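Local coordinates for proteophosphoglycan (Silicibacter pomeroyi DSS-3, PDB 2RE3), which is of unknown function but, as a member of the DUF1285 family with a fold built from repeated structural motifs, is possibly involved in signal transduction, at residues 110-115 with 174-179; 128-133 with 181-186; 97-102 with 154-159; 122-127 with 143-148. All blocks are in the same frame, centred on the assembly; numbering follows the deposited sequence. Where two conformers were deposited one is given.

Contact 1. Residues 110-115 with 174-179; sequences QVLTFT and FGLWSS
Q110 holds segment 174-179 twice, by its side chain at W177 and by its backbone at S179. Q110 NE2 donates to W177 O at 2.8 Å. The carbonyl oxygen is met on a lone pair and lies within 1° of the Q110 amide plane, so the bond fixes how the flat group is turned. NE2 has a second acceptor in L166 O. The backbone O of Q110 takes the N-H of S179 at 3.0 Å and also sits near S178 CA. V111 adds a lighter touch, with CG1 lying 3.7 Å from S179 OG. At L112 the backbone N donates almost straight to S178 OG, 2.9 Å away. The S178 hydroxyl stands opposite its own backbone N (chi1 -174°), which turns it to L112 N; the same hydroxyl is also hydrogen-bonded to A124 O, as is S179 OG. The L112 side chain then crosses that of L176 at about a right angle, CD1 to CD1 at 4.0 Å. The two strands run 96° apart in direction, and this is a junction between sheets rather than strand pairing. Strand 111-116 belongs to the six-stranded mixed sheet, beside strands 96-104 and 121-123; strand 173-178 is the middle one of the three-stranded antiparallel sheet, and L163 of helix 157-164 packs against both L112 and L176.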
loop_
_atom_site.group_PDB
_atom_site.type_symbol
_atom_site.label_atom_id
_atom_site.label_comp_id
_atom_site.label_asym_id
_atom_site.label_seq_id
_atom_site.Cartn_x
_atom_site.Cartn_y
_atom_site.Cartn_z
ATOM N N GLN A 110 6.161 -13.234 -17.109
ATOM C CA GLN A 110 5.425 -11.938 -17.063
ATOM C C GLN A 110 5.842 -11.070 -15.870
ATOM O O GLN A 110 6.261 -11.582 -14.854
ATOM C CB GLN A 110 3.898 -12.140 -17.105
ATOM C CG GLN A 110 3.166 -11.960 -15.800
ATOM C CD GLN A 110 1.682 -12.409 -15.817
ATOM O OE1 GLN A 110 0.964 -12.278 -16.822
ATOM N NE2 GLN A 110 1.225 -12.918 -14.678
ATOM N N VAL A 111 5.759 -9.757 -16.035
ATOM C CA VAL A 111 6.067 -8.798 -14.976
ATOM C C VAL A 111 4.868 -7.855 -14.754
ATOM O O VAL A 111 4.303 -7.273 -15.693
ATOM C CB VAL A 111 7.341 -7.960 -15.307
ATOM C CG1 VAL A 111 7.685 -7.022 -14.142
ATOM C CG2 VAL A 111 8.516 -8.876 -15.624
ATOM N N LEU A 112 4.479 -7.724 -13.503
ATOM C CA LEU A 112 3.327 -6.901 -13.128
ATOM C C LEU A 112 3.823 -5.646 -12.415
ATOM O O LEU A 112 4.427 -5.735 -11.348
ATOM C CB LEU A 112 2.361 -7.681 -12.215
ATOM C CG LEU A 112 1.772 -9.006 -12.712
ATOM C CD1 LEU A 112 0.905 -9.690 -11.617
ATOM C CD2 LEU A 112 0.952 -8.770 -13.939
ATOM N N THR A 113 3.582 -4.482 -13.022
ATOM C CA THR A 113 3.900 -3.196 -12.404
ATOM C C THR A 113 2.624 -2.484 -11.934
ATOM O O THR A 113 1.711 -2.179 -12.717
ATOM C CB THR A 113 4.723 -2.320 -13.327
ATOM O OG1 THR A 113 5.960 -2.979 -13.577
ATOM C CG2 THR A 113 5.012 -0.961 -12.673
ATOM N N PHE A 114 2.574 -2.238 -10.632
ATOM C CA PHE A 114 1.425 -1.610 -10.004
ATOM C C PHE A 114 1.692 -0.128 -9.777
ATOM O O PHE A 114 2.830 0.268 -9.522
ATOM C CB PHE A 114 1.172 -2.246 -8.662
ATOM C CG PHE A 114 0.645 -3.636 -8.736
ATOM C CD1 PHE A 114 1.498 -4.703 -8.823
ATOM C CD2 PHE A 114 -0.715 -3.875 -8.688
ATOM C CE1 PHE A 114 1.011 -5.975 -8.876
ATOM C CE2 PHE A 114 -1.201 -5.155 -8.726
ATOM C CZ PHE A 114 -0.335 -6.205 -8.828
ATOM N N THR A 115 0.638 0.666 -9.877
ATOM C CA THR A 115 0.642 2.058 -9.502
ATOM C C THR A 115 -0.386 2.229 -8.386
ATOM O O THR A 115 -1.499 1.655 -8.483
ATOM C CB THR A 115 0.275 2.936 -10.705
ATOM O OG1 THR A 115 1.272 2.737 -11.718
ATOM C CG2 THR A 115 0.201 4.429 -10.329
ATOM N N PHE A 174 -4.036 -21.244 -7.440
ATOM C CA PHE A 174 -4.220 -20.211 -8.434
ATOM C C PHE A 174 -3.486 -18.974 -7.978
ATOM O O PHE A 174 -3.595 -18.588 -6.838
ATOM C CB PHE A 174 -5.698 -19.896 -8.601
ATOM C CG PHE A 174 -5.955 -18.757 -9.517
ATOM C CD1 PHE A 174 -6.074 -18.967 -10.881
ATOM C CD2 PHE A 174 -6.034 -17.466 -9.021
ATOM C CE1 PHE A 174 -6.268 -17.913 -11.743
ATOM C CE2 PHE A 174 -6.249 -16.408 -9.864
ATOM C CZ PHE A 174 -6.375 -16.632 -11.245
ATOM N N GLY A 175 -2.739 -18.340 -8.862
ATOM C CA GLY A 175 -1.977 -17.150 -8.471
ATOM C C GLY A 175 -1.360 -16.397 -9.627
ATOM O O GLY A 175 -1.771 -16.560 -10.799
ATOM N N LEU A 176 -0.350 -15.589 -9.310
ATOM C CA LEU A 176 0.248 -14.655 -10.286
ATOM C C LEU A 176 1.753 -14.837 -10.387
ATOM O O LEU A 176 2.432 -14.915 -9.376
ATOM C CB LEU A 176 -0.109 -13.203 -9.920
ATOM C CG LEU A 176 -1.606 -12.875 -10.084
ATOM C CD1 LEU A 176 -1.921 -11.569 -9.454
ATOM C CD2 LEU A 176 -1.985 -12.862 -11.530
ATOM N N TRP A 177 2.244 -14.991 -11.618
ATOM C CA TRP A 177 3.660 -14.930 -11.903
ATOM C C TRP A 177 4.030 -13.485 -12.103
ATOM O O TRP A 177 3.383 -12.801 -12.879
ATOM C CB TRP A 177 3.988 -15.685 -13.179
ATOM C CG TRP A 177 4.057 -17.166 -12.996
ATOM C CD1 TRP A 177 3.066 -18.065 -13.246
ATOM C CD2 TRP A 177 5.166 -17.912 -12.510
ATOM N NE1 TRP A 177 3.487 -19.328 -12.948
ATOM C CE2 TRP A 177 4.776 -19.269 -12.486
ATOM C CE3 TRP A 177 6.458 -17.569 -12.094
ATOM C CZ2 TRP A 177 5.641 -20.300 -12.084
ATOM C CZ3 TRP A 177 7.329 -18.597 -11.692
ATOM C CH2 TRP A 177 6.909 -19.946 -11.692
ATOM N N SER A 178 5.042 -13.002 -11.387
ATOM C CA SER A 178 5.661 -11.716 -11.722
ATOM C C SER A 178 7.149 -11.780 -11.495
ATOM O O SER A 178 7.587 -12.323 -10.493
ATOM C CB SER A 178 5.064 -10.583 -10.898
ATOM O OG SER A 178 5.577 -9.332 -11.329
ATOM N N SER A 179 7.928 -11.230 -12.417
ATOM C CA SER A 179 9.399 -11.128 -12.252
ATOM C C SER A 179 10.052 -12.462 -11.941
ATOM O O SER A 179 10.994 -12.498 -11.166
ATOM C CB SER A 179 9.802 -10.146 -11.130
ATOM O OG SER A 179 9.287 -8.852 -11.343
#

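Contact 2. Residues 128-133 with 181-186; sequences NPIRMA and SFFPLM
F183 and I130 meet at the centre of this contact, with CB of each residue 3.9 Å from the other. The phenyl ring of F183 lies with one face toward the backbone of I130, whose N stands 3.6 Å above the ring plane and is displaced toward the rim. P129 approaches the same ring obliquely, its CB 3.6 Å from F183 CE1. With F183 CG placed opposite its own carbonyl carbon (chi1 -56°), the ring extends alongside P129 and I130. Farther along, I130 CG2 touches L185 CD2 at 4.1 Å. The selenomethionine M132 has two conformers, so the approaches of its CB to that leucine methyl and of its CG to P184 O are uncertain. No direct hydrogen bond joins the segments, but one water donates to both I130 O and P184 O, at 2.9 and 2.6 Å. Around this shell, the backbones of F183 and L185 pair with L176 and F174 in the three-stranded sheet, where L185 and M186 form a classic beta bulge opposite F174. On the other side, the backbones of P129 and R131 hydrogen-bond with those of H146 and Y144, and R131 NH2 forms a salt bridge with E152 OE1. The touching parts run in nearly the same direction, 3° apart, yet belong to different sheets. The interface is therefore mainly hydrophobic, with the bridging water supplying a polar link between two backbone carbonyls.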
loop_
_atom_site.group_PDB
_atom_site.type_symbol
_atom_site.label_atom_id
_atom_site.label_comp_id
_atom_site.label_asym_id
_atom_site.label_seq_id
_atom_site.Cartn_x
_atom_site.Cartn_y
_atom_site.Cartn_z
ATOM N N ASN A 128 9.059 -7.099 -3.917
ATOM C CA ASN A 128 7.761 -6.550 -3.638
ATOM C C ASN A 128 6.692 -7.649 -3.851
ATOM O O ASN A 128 6.021 -7.695 -4.904
ATOM C CB ASN A 128 7.512 -5.388 -4.567
ATOM C CG ASN A 128 8.473 -4.249 -4.363
ATOM O OD1 ASN A 128 8.644 -3.725 -3.258
ATOM N ND2 ASN A 128 9.088 -3.834 -5.434
ATOM N N PRO A 129 6.543 -8.563 -2.875
ATOM C CA PRO A 129 5.665 -9.700 -3.148
ATOM C C PRO A 129 4.204 -9.333 -3.095
ATOM O O PRO A 129 3.847 -8.330 -2.476
ATOM C CB PRO A 129 6.013 -10.694 -2.048
ATOM C CG PRO A 129 6.489 -9.872 -0.929
ATOM C CD PRO A 129 7.148 -8.652 -1.542
ATOM N N ILE A 130 3.403 -10.131 -3.798
ATOM C CA ILE A 130 1.945 -10.108 -3.722
ATOM C C ILE A 130 1.545 -11.094 -2.638
ATOM O O ILE A 130 2.052 -12.190 -2.601
ATOM C CB ILE A 130 1.308 -10.524 -5.057
ATOM C CG1 ILE A 130 1.716 -9.516 -6.134
ATOM C CG2 ILE A 130 -0.200 -10.580 -4.927
ATOM C CD1 ILE A 130 1.488 -9.958 -7.561
ATOM N N ARG A 131 0.647 -10.705 -1.751
ATOM C CA ARG A 131 0.230 -11.561 -0.631
ATOM C C ARG A 131 -1.252 -11.811 -0.776
ATOM O O ARG A 131 -1.954 -10.952 -1.286
ATOM C CB ARG A 131 0.506 -10.793 0.655
ATOM C CG ARG A 131 -0.188 -11.291 1.877
ATOM C CD ARG A 131 0.480 -10.751 3.119
ATOM N NE ARG A 131 0.160 -9.342 3.368
ATOM C CZ ARG A 131 -0.922 -8.910 4.021
ATOM N NH1 ARG A 131 -1.844 -9.748 4.490
ATOM N NH2 ARG A 131 -1.100 -7.613 4.201
HETATM N N MSE A 132 -1.716 -12.991 -0.360
HETATM C CA MSE A 132 -3.160 -13.276 -0.295
HETATM C C MSE A 132 -3.649 -13.065 1.126
HETATM O O MSE A 132 -2.996 -13.503 2.067
HETATM C CB MSE A 132 -3.527 -14.703 -0.813
HETATM C CG MSE A 132 -2.795 -15.948 -0.236
HETATM SE SE MSE A 132 -3.545 -17.740 -0.808
HETATM C CE MSE A 132 -2.448 -18.743 0.446
ATOM N N ALA A 133 -4.756 -12.339 1.283
ATOM C CA ALA A 133 -5.410 -12.215 2.555
ATOM C C ALA A 133 -6.853 -12.317 2.155
ATOM O O ALA A 133 -7.169 -12.320 0.959
ATOM C CB ALA A 133 -5.098 -10.888 3.197
ATOM N N SER A 181 8.810 -14.997 -10.152
ATOM C CA SER A 181 8.358 -15.592 -8.895
ATOM C C SER A 181 6.849 -15.813 -8.934
ATOM O O SER A 181 6.124 -15.112 -9.637
ATOM C CB SER A 181 8.715 -14.677 -7.718
ATOM O OG SER A 181 10.101 -14.663 -7.457
ATOM N N PHE A 182 6.375 -16.800 -8.193
ATOM C CA PHE A 182 4.973 -17.165 -8.228
ATOM C C PHE A 182 4.271 -16.888 -6.906
ATOM O O PHE A 182 4.680 -17.380 -5.857
ATOM C CB PHE A 182 4.811 -18.645 -8.565
ATOM C CG PHE A 182 3.384 -19.067 -8.657
ATOM C CD1 PHE A 182 2.615 -18.692 -9.747
ATOM C CD2 PHE A 182 2.789 -19.766 -7.621
ATOM C CE1 PHE A 182 1.311 -19.020 -9.811
ATOM C CE2 PHE A 182 1.458 -20.133 -7.696
ATOM C CZ PHE A 182 0.719 -19.761 -8.785
ATOM N N PHE A 183 3.175 -16.144 -6.969
ATOM C CA PHE A 183 2.457 -15.733 -5.778
ATOM C C PHE A 183 1.074 -16.358 -5.700
ATOM O O PHE A 183 0.155 -15.988 -6.438
ATOM C CB PHE A 183 2.402 -14.231 -5.748
ATOM C CG PHE A 183 3.752 -13.614 -5.817
ATOM C CD1 PHE A 183 4.528 -13.508 -4.677
ATOM C CD2 PHE A 183 4.289 -13.216 -7.041
ATOM C CE1 PHE A 183 5.818 -12.992 -4.755
ATOM C CE2 PHE A 183 5.578 -12.672 -7.113
ATOM C CZ PHE A 183 6.328 -12.543 -5.982
ATOM N N PRO A 184 0.929 -17.328 -4.802
ATOM C CA PRO A 184 -0.355 -17.945 -4.638
ATOM C C PRO A 184 -1.352 -16.982 -4.064
ATOM O O PRO A 184 -1.016 -16.155 -3.200
ATOM C CB PRO A 184 -0.089 -19.081 -3.646
ATOM C CG PRO A 184 1.390 -19.301 -3.656
ATOM C CD PRO A 184 1.949 -17.929 -3.930
ATOM N N LEU A 185 -2.580 -17.133 -4.535
ATOM C CA LEU A 185 -3.688 -16.286 -4.172
ATOM C C LEU A 185 -4.852 -17.063 -3.539
ATOM O O LEU A 185 -5.584 -16.516 -2.720
ATOM C CB LEU A 185 -4.200 -15.560 -5.417
ATOM C CG LEU A 185 -3.504 -14.313 -5.943
ATOM C CD1 LEU A 185 -4.409 -13.640 -6.985
ATOM C CD2 LEU A 185 -3.160 -13.354 -4.815
HETATM N N MSE A 186 -5.066 -18.313 -3.958
HETATM C CA MSE A 186 -6.164 -19.135 -3.442
HETATM C C MSE A 186 -5.994 -20.549 -3.999
HETATM O O MSE A 186 -5.297 -20.747 -4.982
HETATM C CB MSE A 186 -7.523 -18.529 -3.837
HETATM C CG MSE A 186 -8.068 -19.012 -5.200
HETATM SE SE MSE A 186 -9.370 -17.860 -6.096
HETATM C CE MSE A 186 -8.160 -16.338 -6.273
HETATM O O HOH W 1 1.149 -14.917 -2.617
#

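Contact 3. Residues 97-102 with 154-159; sequences VAVDVE and LIDRKS
D156 turns its carboxylate over the backbone of A98 and V99 because CG is tucked between its own backbone N and carbonyl carbon, chi1 75°. S159, with OG opposite its carbonyl carbon (chi1 -45°), folds back toward the same carboxylate. OD1 of D156 consequently accepts two bonds, from S159 OG at 2.7 Å and from S159 N at 2.8 Å, and the donors arrive from opposite faces of the carboxylate plane. The amide comes in nearly along the C-O axis; the hydroxyl, on the syn side, is 31° out of plane. D156 OD2 lies 3.5 Å from V99 CA. This is an N-cap: D156 closes the first turn of helix 157-164 immediately after strand 151-155, which runs parallel to strand 96-104 in the middle of the six-stranded mixed sheet. The parallel pairing itself is made by two backbone bonds, A98 N to L154 O at 2.8 Å and D156 N to A98 O at 3.1 Å. L154 O is met by a donor lifted out of its carbonyl plane. A98 CB packs against I155 CG1, and both residues also contact F114 of strand 111-116 on that side of the sheet. On the side of V97 and L154, V97 CG1 rests 3.9 Å from D156 CB, the two side chains crossing at about a right angle. Past the classic beta bulge that V99 and D100 make opposite T115, V101 CG1 reaches S159 CB at 4.0 Å.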
loop_
_atom_site.group_PDB
_atom_site.type_symbol
_atom_site.label_atom_id
_atom_site.label_comp_id
_atom_site.label_asym_id
_atom_site.label_seq_id
_atom_site.Cartn_x
_atom_site.Cartn_y
_atom_site.Cartn_z
ATOM N N VAL A 97 -3.650 2.097 -1.728
ATOM C CA VAL A 97 -4.463 1.323 -2.615
ATOM C C VAL A 97 -3.771 1.298 -3.976
ATOM O O VAL A 97 -3.403 2.343 -4.484
ATOM C CB VAL A 97 -5.870 1.923 -2.775
ATOM C CG1 VAL A 97 -6.562 1.320 -3.989
ATOM C CG2 VAL A 97 -6.705 1.706 -1.488
ATOM N N ALA A 98 -3.601 0.104 -4.543
ATOM C CA ALA A 98 -3.130 -0.077 -5.920
ATOM C C ALA A 98 -4.300 0.162 -6.867
ATOM O O ALA A 98 -5.288 -0.579 -6.824
ATOM C CB ALA A 98 -2.566 -1.510 -6.134
ATOM N N VAL A 99 -4.190 1.176 -7.719
ATOM C CA VAL A 99 -5.285 1.535 -8.623
ATOM C C VAL A 99 -5.053 1.178 -10.076
ATOM O O VAL A 99 -5.950 1.315 -10.896
ATOM C CB VAL A 99 -5.577 3.031 -8.572
ATOM C CG1 VAL A 99 -6.073 3.409 -7.148
ATOM C CG2 VAL A 99 -4.336 3.834 -9.026
ATOM N N ASP A 100 -3.859 0.725 -10.402
ATOM C CA ASP A 100 -3.541 0.340 -11.761
ATOM C C ASP A 100 -2.522 -0.786 -11.760
ATOM O O ASP A 100 -1.688 -0.877 -10.868
ATOM C CB ASP A 100 -2.998 1.548 -12.525
ATOM C CG ASP A 100 -3.216 1.438 -14.009
ATOM O OD1 ASP A 100 -4.043 0.597 -14.411
ATOM O OD2 ASP A 100 -2.570 2.191 -14.771
ATOM N N VAL A 101 -2.610 -1.665 -12.749
ATOM C CA VAL A 101 -1.599 -2.692 -12.933
ATOM C C VAL A 101 -1.336 -2.767 -14.421
ATOM O O VAL A 101 -2.262 -2.671 -15.225
ATOM C CB VAL A 101 -2.020 -4.079 -12.378
ATOM C CG1 VAL A 101 -3.357 -4.526 -12.960
ATOM C CG2 VAL A 101 -0.942 -5.119 -12.674
ATOM N N GLU A 102 -0.059 -2.949 -14.753
ATOM C CA GLU A 102 0.445 -3.012 -16.117
ATOM C C GLU A 102 1.172 -4.364 -16.272
ATOM O O GLU A 102 1.969 -4.729 -15.390
ATOM C CB GLU A 102 1.421 -1.840 -16.315
ATOM C CG GLU A 102 2.214 -1.840 -17.617
ATOM C CD GLU A 102 3.708 -1.574 -17.411
ATOM O OE1 GLU A 102 4.080 -0.424 -17.051
ATOM O OE2 GLU A 102 4.496 -2.524 -17.637
ATOM N N LEU A 154 -3.300 -2.263 -0.924
ATOM C CA LEU A 154 -4.444 -3.128 -1.180
ATOM C C LEU A 154 -4.801 -2.989 -2.652
ATOM O O LEU A 154 -4.981 -1.870 -3.141
ATOM C CB LEU A 154 -5.642 -2.722 -0.334
ATOM C CG LEU A 154 -6.884 -3.587 -0.467
ATOM C CD1 LEU A 154 -6.623 -4.979 0.098
ATOM C CD2 LEU A 154 -8.052 -2.918 0.258
ATOM N N ILE A 155 -4.906 -4.123 -3.347
ATOM C CA ILE A 155 -5.213 -4.119 -4.779
ATOM C C ILE A 155 -6.724 -3.902 -4.947
ATOM O O ILE A 155 -7.503 -4.671 -4.408
ATOM C CB ILE A 155 -4.729 -5.446 -5.443
ATOM C CG1 ILE A 155 -3.206 -5.540 -5.376
ATOM C CG2 ILE A 155 -5.127 -5.532 -6.890
ATOM C CD1 ILE A 155 -2.704 -6.940 -5.518
ATOM N N ASP A 156 -7.122 -2.843 -5.658
ATOM C CA ASP A 156 -8.560 -2.485 -5.811
ATOM C C ASP A 156 -9.274 -3.417 -6.796
ATOM O O ASP A 156 -8.621 -4.173 -7.503
ATOM C CB ASP A 156 -8.735 -1.012 -6.222
ATOM C CG ASP A 156 -8.386 -0.743 -7.704
ATOM O OD1 ASP A 156 -7.975 -1.682 -8.413
ATOM O OD2 ASP A 156 -8.531 0.417 -8.174
ATOM N N ARG A 157 -10.608 -3.352 -6.836
ATOM C CA ARG A 157 -11.448 -4.281 -7.642
ATOM C C ARG A 157 -11.054 -4.263 -9.103
ATOM O O ARG A 157 -10.798 -5.305 -9.697
ATOM C CB ARG A 157 -12.957 -3.955 -7.543
ATOM C CG ARG A 157 -13.541 -3.777 -6.116
ATOM C CD ARG A 157 -13.135 -4.899 -5.124
ATOM N NE ARG A 157 -13.804 -6.196 -5.334
ATOM C CZ ARG A 157 -13.268 -7.394 -5.064
ATOM N NH1 ARG A 157 -12.030 -7.512 -4.591
ATOM N NH2 ARG A 157 -13.979 -8.495 -5.288
ATOM N N LYS A 158 -11.000 -3.078 -9.685
ATOM C CA LYS A 158 -10.678 -2.979 -11.097
ATOM C C LYS A 158 -9.351 -3.714 -11.386
ATOM O O LYS A 158 -9.299 -4.569 -12.272
ATOM C CB LYS A 158 -10.655 -1.520 -11.576
ATOM C CG LYS A 158 -10.385 -1.379 -13.070
ATOM C CD LYS A 158 -11.115 -0.190 -13.752
ATOM C CE LYS A 158 -10.273 1.086 -13.871
ATOM N NZ LYS A 158 -10.818 1.972 -14.971
ATOM N N SER A 159 -8.298 -3.411 -10.628
ATOM C CA SER A 159 -7.006 -4.089 -10.821
ATOM C C SER A 159 -7.081 -5.605 -10.484
ATOM O O SER A 159 -6.498 -6.441 -11.191
ATOM C CB SER A 159 -5.901 -3.395 -10.027
ATOM O OG SER A 159 -5.959 -1.972 -10.183
#

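Contact 4. Residues 122-127 with 143-148; sequences AVAGEG and PYVHVR
A122 and V147 come within 5.2 Å at their CA atoms and A124 and V145 within 7.0 Å, but no hydrogen bond links the two backbones, so segments 122-127 and 143-148 face each other without pairing. The methyl of A122 points at the other strand and fits against its main chain: CB is 3.6 Å from H146 O and 4.0 Å from V147 CA. Two residues along, A124 CB meets V145 CG2 at 4.4 Å. V147 CB leads away from 122-127, and the side chain touches A153, T116 and F96. Farther on, the first segment swings round through G127, whose O sits 3.3 Å from H146 ND1, oblique to the imidazole and at an angle too poor for a hydrogen bond. The imidazole is carried out opposite its own backbone N (chi1 179°), and its two nitrogens are engaged elsewhere: ND1 with N128 OD1 and NE2 with the backbone N of G150. Bonds at both nitrogens would fix the rotation of the ring. Strands 121-123 and 144-148 share the mixed sheet without being neighbours: 111-116, 96-104 and 151-155 come between. The sheet must be strongly curled for A122 to reach the H146-V147 backbone. Chemically the meeting is a methyl against the main chain at A122 and a loose apolar touch at A124, while the polar grip on H146 comes from N128 and G150.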
loop_
_atom_site.group_PDB
_atom_site.type_symbol
_atom_site.label_atom_id
_atom_site.label_comp_id
_atom_site.label_asym_id
_atom_site.label_seq_id
_atom_site.Cartn_x
_atom_site.Cartn_y
_atom_site.Cartn_z
ATOM N N ALA A 122 5.204 0.050 -8.111
ATOM C CA ALA A 122 5.869 -1.120 -7.502
ATOM C C ALA A 122 5.880 -2.280 -8.446
ATOM O O ALA A 122 4.817 -2.735 -8.830
ATOM C CB ALA A 122 5.163 -1.534 -6.252
ATOM N N VAL A 123 7.066 -2.762 -8.811
ATOM C CA VAL A 123 7.197 -3.910 -9.684
ATOM C C VAL A 123 7.026 -5.158 -8.836
ATOM O O VAL A 123 7.845 -5.413 -7.927
ATOM C CB VAL A 123 8.586 -3.936 -10.316
ATOM C CG1 VAL A 123 8.852 -5.288 -10.995
ATOM C CG2 VAL A 123 8.768 -2.739 -11.277
ATOM N N ALA A 124 5.974 -5.935 -9.093
ATOM C CA ALA A 124 5.745 -7.149 -8.290
ATOM C C ALA A 124 6.833 -8.202 -8.528
ATOM O O ALA A 124 7.267 -8.448 -9.649
ATOM C CB ALA A 124 4.342 -7.744 -8.528
ATOM N N GLY A 125 7.275 -8.817 -7.456
ATOM C CA GLY A 125 8.351 -9.802 -7.528
ATOM C C GLY A 125 8.800 -10.122 -6.123
ATOM O O GLY A 125 8.173 -9.714 -5.155
ATOM N N GLU A 126 9.905 -10.822 -5.992
ATOM C CA GLU A 126 10.365 -11.194 -4.672
ATOM C C GLU A 126 10.586 -10.000 -3.751
ATOM O O GLU A 126 10.218 -10.062 -2.595
ATOM C CB GLU A 126 11.617 -12.029 -4.768
ATOM C CG GLU A 126 11.910 -12.769 -3.501
ATOM C CD GLU A 126 13.130 -13.620 -3.672
ATOM O OE1 GLU A 126 12.969 -14.736 -4.209
ATOM O OE2 GLU A 126 14.240 -13.140 -3.317
ATOM N N GLY A 127 11.166 -8.922 -4.267
ATOM C CA GLY A 127 11.379 -7.691 -3.472
ATOM C C GLY A 127 10.073 -6.998 -3.058
ATOM O O GLY A 127 9.985 -6.373 -1.985
ATOM N N PRO A 143 -6.164 -9.163 -1.873
ATOM C CA PRO A 143 -4.735 -9.310 -1.999
ATOM C C PRO A 143 -4.013 -7.956 -1.911
ATOM O O PRO A 143 -4.563 -6.927 -2.298
ATOM C CB PRO A 143 -4.590 -9.892 -3.401
ATOM C CG PRO A 143 -5.701 -9.288 -4.172
ATOM C CD PRO A 143 -6.776 -8.850 -3.169
ATOM N N TYR A 144 -2.778 -7.989 -1.429
ATOM C CA TYR A 144 -1.936 -6.808 -1.327
ATOM C C TYR A 144 -0.688 -6.957 -2.163
ATOM O O TYR A 144 -0.344 -8.070 -2.561
ATOM C CB TYR A 144 -1.524 -6.619 0.111
ATOM C CG TYR A 144 -2.688 -6.532 1.080
ATOM C CD1 TYR A 144 -3.321 -7.675 1.531
ATOM C CD2 TYR A 144 -3.136 -5.297 1.573
ATOM C CE1 TYR A 144 -4.361 -7.621 2.454
ATOM C CE2 TYR A 144 -4.185 -5.228 2.507
ATOM C CZ TYR A 144 -4.787 -6.414 2.937
ATOM O OH TYR A 144 -5.812 -6.409 3.829
ATOM N N VAL A 145 -0.015 -5.835 -2.427
ATOM C CA VAL A 145 1.346 -5.838 -2.981
ATOM C C VAL A 145 2.236 -4.861 -2.204
ATOM O O VAL A 145 1.815 -3.776 -1.808
ATOM C CB VAL A 145 1.378 -5.514 -4.487
ATOM C CG1 VAL A 145 0.770 -4.149 -4.802
ATOM C CG2 VAL A 145 2.799 -5.546 -4.999
ATOM N N HIS A 146 3.461 -5.286 -1.943
ATOM C CA HIS A 146 4.425 -4.469 -1.224
ATOM C C HIS A 146 4.909 -3.349 -2.133
ATOM O O HIS A 146 5.193 -3.571 -3.323
ATOM C CB HIS A 146 5.592 -5.354 -0.792
ATOM C CG HIS A 146 6.697 -4.650 -0.062
ATOM N ND1 HIS A 146 7.819 -4.187 -0.705
ATOM C CD2 HIS A 146 6.895 -4.414 1.258
ATOM C CE1 HIS A 146 8.650 -3.661 0.184
ATOM N NE2 HIS A 146 8.117 -3.788 1.383
ATOM N N VAL A 147 4.961 -2.147 -1.582
ATOM C CA VAL A 147 5.439 -0.963 -2.305
ATOM C C VAL A 147 6.821 -0.596 -1.787
ATOM O O VAL A 147 7.758 -0.505 -2.562
ATOM C CB VAL A 147 4.503 0.236 -2.080
ATOM C CG1 VAL A 147 5.012 1.470 -2.849
ATOM C CG2 VAL A 147 3.055 -0.172 -2.403
ATOM N N ARG A 148 6.951 -0.372 -0.475
ATOM C CA ARG A 148 8.268 -0.113 0.087
ATOM C C ARG A 148 8.274 -0.252 1.591
ATOM O O ARG A 148 7.283 0.051 2.264
ATOM C CB ARG A 148 8.785 1.297 -0.288
ATOM C CG ARG A 148 7.963 2.466 0.269
ATOM C CD ARG A 148 8.684 3.830 0.090
ATOM N NE ARG A 148 7.865 4.887 0.700
ATOM C CZ ARG A 148 6.789 5.422 0.129
ATOM N NH1 ARG A 148 6.432 5.060 -1.095
ATOM N NH2 ARG A 148 6.075 6.352 0.765
#

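How the contacts relate
All four contacts lie in the C-terminal DUF1285 domain, their centres 9 to 14 Å apart. Contacts 3 and 4 join parts of the six-stranded mixed sheet, contact 3 through its central parallel pair and contact 4 across its curl. Contacts 1 and 2 instead bring that sheet against the three-stranded antiparallel one, using the neighbouring strands 173-178 and 181-185. Along the chain the first segments come in the order 97-102, 110-115, 122-127, 128-133, and the second as 143-148, 154-159, 174-179, 181-186; contact 4 is therefore enclosed by both 1 and 3, whereas 2 crosses all the others. A124 ties contact 4 to contact 1, consistent with the two sheets packing as one unit.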